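Local coordinates for putative glucoamylase (Bacteroides fragilis NCTC 9343, PDB 3EU8), which is a putative exported glucoamylase, probably a glycoside hydrolase that releases glucose from starch-like glucans, though its substrate remains unproven, at residues M72-G77 with L89-K94. Numbering follows the deposited sequence.
With EDO (1,2-ethanediol), chain B.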
HETATM    1  N   MSE A  72      -5.105  -5.976  -6.378  1.00 19.27           N
HETATM    2  CA  MSE A  72      -3.827  -6.260  -7.044  1.00 21.86           C
HETATM    3  C   MSE A  72      -3.221  -7.615  -6.656  1.00 20.73           C
HETATM    4  O   MSE A  72      -2.674  -8.310  -7.518  1.00 19.68           O
HETATM    5  CB  MSE A  72      -2.779  -5.163  -6.776  1.00 20.38           C
HETATM    6  CG  MSE A  72      -3.163  -3.768  -7.236  1.00 19.32           C
HETATM    7 SE   MSE A  72      -1.928  -2.348  -6.662  0.75 18.13          SE
HETATM    8  CE  MSE A  72      -1.363  -2.009  -8.241  1.00 16.29           C
ATOM      9  N   ALA A  73      -3.271  -7.967  -5.373  1.00 19.26           N
ATOM     10  CA  ALA A  73      -2.858  -9.324  -4.962  1.00 20.77           C
ATOM     11  C   ALA A  73      -3.686 -10.367  -5.677  1.00 19.83           C
ATOM     12  O   ALA A  73      -3.159 -11.393  -6.057  1.00 18.82           O
ATOM     13  CB  ALA A  73      -2.964  -9.520  -3.445  1.00 18.74           C
ATOM     14  N   ILE A  74      -4.984 -10.101  -5.850  1.00 21.96           N
ATOM     15  CA  ILE A  74      -5.889 -11.053  -6.534  1.00 23.80           C
ATOM     16  C   ILE A  74      -5.541 -11.159  -8.023  1.00 23.47           C
ATOM     17  O   ILE A  74      -5.541 -12.267  -8.563  1.00 26.60           O
ATOM     18  CB  ILE A  74      -7.368 -10.707  -6.336  1.00 21.61           C
ATOM     19  CG1 ILE A  74      -7.768 -11.010  -4.871  1.00 24.72           C
ATOM     20  CG2 ILE A  74      -8.280 -11.514  -7.306  1.00 20.12           C
ATOM     21  CD1 ILE A  74      -9.078 -10.344  -4.434  1.00 22.62           C
ATOM     22  N   LEU A  75      -5.250 -10.040  -8.673  1.00 23.72           N
ATOM     23  CA  LEU A  75      -4.708 -10.047 -10.065  1.00 25.88           C
ATOM     24  C   LEU A  75      -3.514 -10.966 -10.224  1.00 24.80           C
ATOM     25  O   LEU A  75      -3.470 -11.802 -11.163  1.00 23.61           O
ATOM     26  CB  LEU A  75      -4.238  -8.661 -10.514  1.00 24.64           C
ATOM     27  CG  LEU A  75      -5.281  -7.722 -11.070  1.00 30.88           C
ATOM     28  CD1 LEU A  75      -4.695  -6.336 -11.329  1.00 21.64           C
ATOM     29  CD2 LEU A  75      -5.965  -8.320 -12.292  1.00 24.82           C
ATOM     30  N   ALA A  76      -2.539 -10.798  -9.318  1.00 22.76           N
ATOM     31  CA  ALA A  76      -1.370 -11.708  -9.282  1.00 22.35           C
ATOM     32  C   ALA A  76      -1.801 -13.180  -9.245  1.00 22.53           C
ATOM     33  O   ALA A  76      -1.227 -14.010  -9.950  1.00 24.92           O
ATOM     34  CB  ALA A  76      -0.471 -11.409  -8.095  1.00 19.77           C
ATOM     35  N   GLY A  77      -2.792 -13.491  -8.412  1.00 21.47           N
ATOM     36  CA  GLY A  77      -3.311 -14.849  -8.266  1.00 20.31           C
ATOM     37  C   GLY A  77      -3.988 -15.417  -9.491  1.00 21.65           C
ATOM     38  O   GLY A  77      -3.775 -16.574  -9.834  1.00 24.19           O
ATOM     39  N   LEU A  89     -12.957 -13.303 -12.279  1.00 23.53           N
ATOM     40  CA  LEU A  89     -13.900 -12.282 -12.781  1.00 25.41           C
ATOM     41  C   LEU A  89     -15.133 -12.113 -11.881  1.00 25.46           C
ATOM     42  O   LEU A  89     -15.582 -10.972 -11.636  1.00 25.55           O
ATOM     43  CB  LEU A  89     -14.301 -12.537 -14.242  1.00 23.44           C
ATOM     44  CG  LEU A  89     -15.370 -11.638 -14.880  1.00 24.27           C
ATOM     45  CD1 LEU A  89     -14.864 -10.234 -15.092  1.00 22.51           C
ATOM     46  CD2 LEU A  89     -15.886 -12.288 -16.184  1.00 21.45           C
ATOM     47  N   ARG A  90     -15.646 -13.214 -11.356  1.00 24.69           N
ATOM     48  CA  ARG A  90     -16.803 -13.152 -10.458  1.00 27.09           C
ATOM     49  C   ARG A  90     -16.495 -12.371  -9.203  1.00 25.49           C
ATOM     50  O   ARG A  90     -17.357 -11.662  -8.714  1.00 24.75           O
ATOM     51  CB  ARG A  90     -17.278 -14.544 -10.070  1.00 26.89           C
ATOM     52  CG  ARG A  90     -17.966 -15.306 -11.201  1.00 41.76           C
ATOM     53  CD  ARG A  90     -18.574 -16.656 -10.730  1.00 53.56           C
ATOM     54  NE  ARG A  90     -19.702 -16.432  -9.809  1.00 64.86           N
ATOM     55  CZ  ARG A  90     -19.671 -16.583  -8.478  1.00 75.17           C
ATOM     56  NH1 ARG A  90     -18.578 -17.012  -7.843  1.00 79.14           N
ATOM     57  NH2 ARG A  90     -20.764 -16.317  -7.771  1.00 79.64           N
ATOM     58  N   ARG A  91     -15.275 -12.499  -8.685  1.00 25.93           N
ATOM     59  CA  ARG A  91     -14.840 -11.677  -7.540  1.00 26.32           C
ATOM     60  C   ARG A  91     -14.752 -10.187  -7.869  1.00 24.33           C
ATOM     61  O   ARG A  91     -15.184  -9.331  -7.089  1.00 24.91           O
ATOM     62  CB  ARG A  91     -13.501 -12.170  -6.971  1.00 25.72           C
ATOM     63  CG  ARG A  91     -12.969 -11.261  -5.854  1.00 29.96           C
ATOM     64  CD  ARG A  91     -13.978 -11.185  -4.670  1.00 24.38           C
ATOM     65  NE  ARG A  91     -13.933 -12.454  -3.976  1.00 32.42           N
ATOM     66  CZ  ARG A  91     -13.048 -12.752  -3.027  1.00 29.15           C
ATOM     67  NH1 ARG A  91     -12.157 -11.858  -2.566  1.00 32.11           N
ATOM     68  NH2 ARG A  91     -13.063 -13.958  -2.536  1.00 21.99           N
HETATM   69  N   MSE A  92     -14.148  -9.873  -9.004  1.00 25.00           N
HETATM   70  CA  MSE A  92     -14.015  -8.493  -9.443  1.00 25.21           C
HETATM   71  C   MSE A  92     -15.374  -7.841  -9.628  1.00 24.24           C
HETATM   72  O   MSE A  92     -15.553  -6.696  -9.223  1.00 23.75           O
HETATM   73  CB  MSE A  92     -13.187  -8.390 -10.753  1.00 24.58           C
HETATM   74  CG  MSE A  92     -11.739  -8.800 -10.614  1.00 24.71           C
HETATM   75 SE   MSE A  92     -10.770  -7.888  -9.170  0.75 18.55          SE
HETATM   76  CE  MSE A  92      -8.974  -8.376  -9.678  1.00 22.34           C
ATOM     77  N   GLU A  93     -16.312  -8.587 -10.217  1.00 24.49           N
ATOM     78  CA  GLU A  93     -17.720  -8.162 -10.379  1.00 23.40           C
ATOM     79  C   GLU A  93     -18.388  -7.859  -9.039  1.00 22.89           C
ATOM     80  O   GLU A  93     -19.081  -6.851  -8.904  1.00 23.07           O
ATOM     81  CB  GLU A  93     -18.554  -9.225 -11.157  1.00 24.07           C
ATOM     82  CG  GLU A  93     -18.173  -9.334 -12.633  1.00 26.16           C
ATOM     83  CD  GLU A  93     -18.769 -10.535 -13.360  1.00 25.54           C
ATOM     84  OE1 GLU A  93     -19.235 -11.497 -12.721  1.00 25.85           O
ATOM     85  OE2 GLU A  93     -18.763 -10.505 -14.601  1.00 30.59           O
ATOM     86  N   LYS A  94     -18.161  -8.713  -8.051  1.00 22.18           N
ATOM     87  CA  LYS A  94     -18.664  -8.477  -6.679  1.00 22.47           C
ATOM     88  C   LYS A  94     -18.126  -7.211  -6.066  1.00 21.74           C
ATOM     89  O   LYS A  94     -18.881  -6.459  -5.496  1.00 23.68           O
ATOM     90  CB  LYS A  94     -18.281  -9.611  -5.737  1.00 24.20           C
ATOM     91  CG  LYS A  94     -19.011  -9.585  -4.390  1.00 25.90           C
ATOM     92  CD  LYS A  94     -18.683 -10.845  -3.616  1.00 30.27           C
ATOM     93  CE  LYS A  94     -19.609 -11.120  -2.496  1.00 33.46           C
ATOM     94  NZ  LYS A  94     -18.949 -12.126  -1.602  1.00 33.97           N
TER
HETATM   95  C1  EDO B 474     -10.625  -8.537  -1.661  1.00 28.02           C
HETATM   96  O1  EDO B 474     -11.640  -9.224  -2.409  1.00 42.03           O
HETATM   97  C2  EDO B 474     -10.331  -7.243  -2.411  1.00 33.70           C
HETATM   98  O2  EDO B 474      -9.261  -6.519  -1.808  1.00 19.51           O
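Met92, a selenomethionine, reaches from helix 85-101 to helix 64-79 and rests its terminal CE against two aliphatic residues, 4.0 Å from Ile74 CG2 and 4.0 Å from Leu75 CD2. It runs past Ile74 in the opposite direction but crosses Leu75 at nearly a right angle. Its chain bends at chi2 (-53°) and then extends about the last torsion, carrying CE out toward helix 64-79. Beside this apolar join, Ile74 CD1 lies 3.9 Å from Arg91 NH1, oblique to the guanidinium. At the guanidinium edge, near its plane, the same nitrogen donates a bent hydrogen bond (139°) to an ethanediol, probably a crystallisation additive, with Arg91 NH1 and EDO O1 2.7 Å apart. Further out, the carbonyls of Phe33 and Trp34 also accept hydrogen bonds from the guanidinium, which makes a cation-pi contact with Trp34; Val145 of helix 132-149 packs against both Leu75 and Met92. The two helices run antiparallel, their local axes 11.3 Å apart at 164°, as expected for neighbours in the (alpha/alpha)6-type barrel of the six-hairpin clan. Direct contact is thus van der Waals packing of largely buried groups, while the diol, also bonded to the Ser67 and Gly42 carbonyls, links both helices in the crystal.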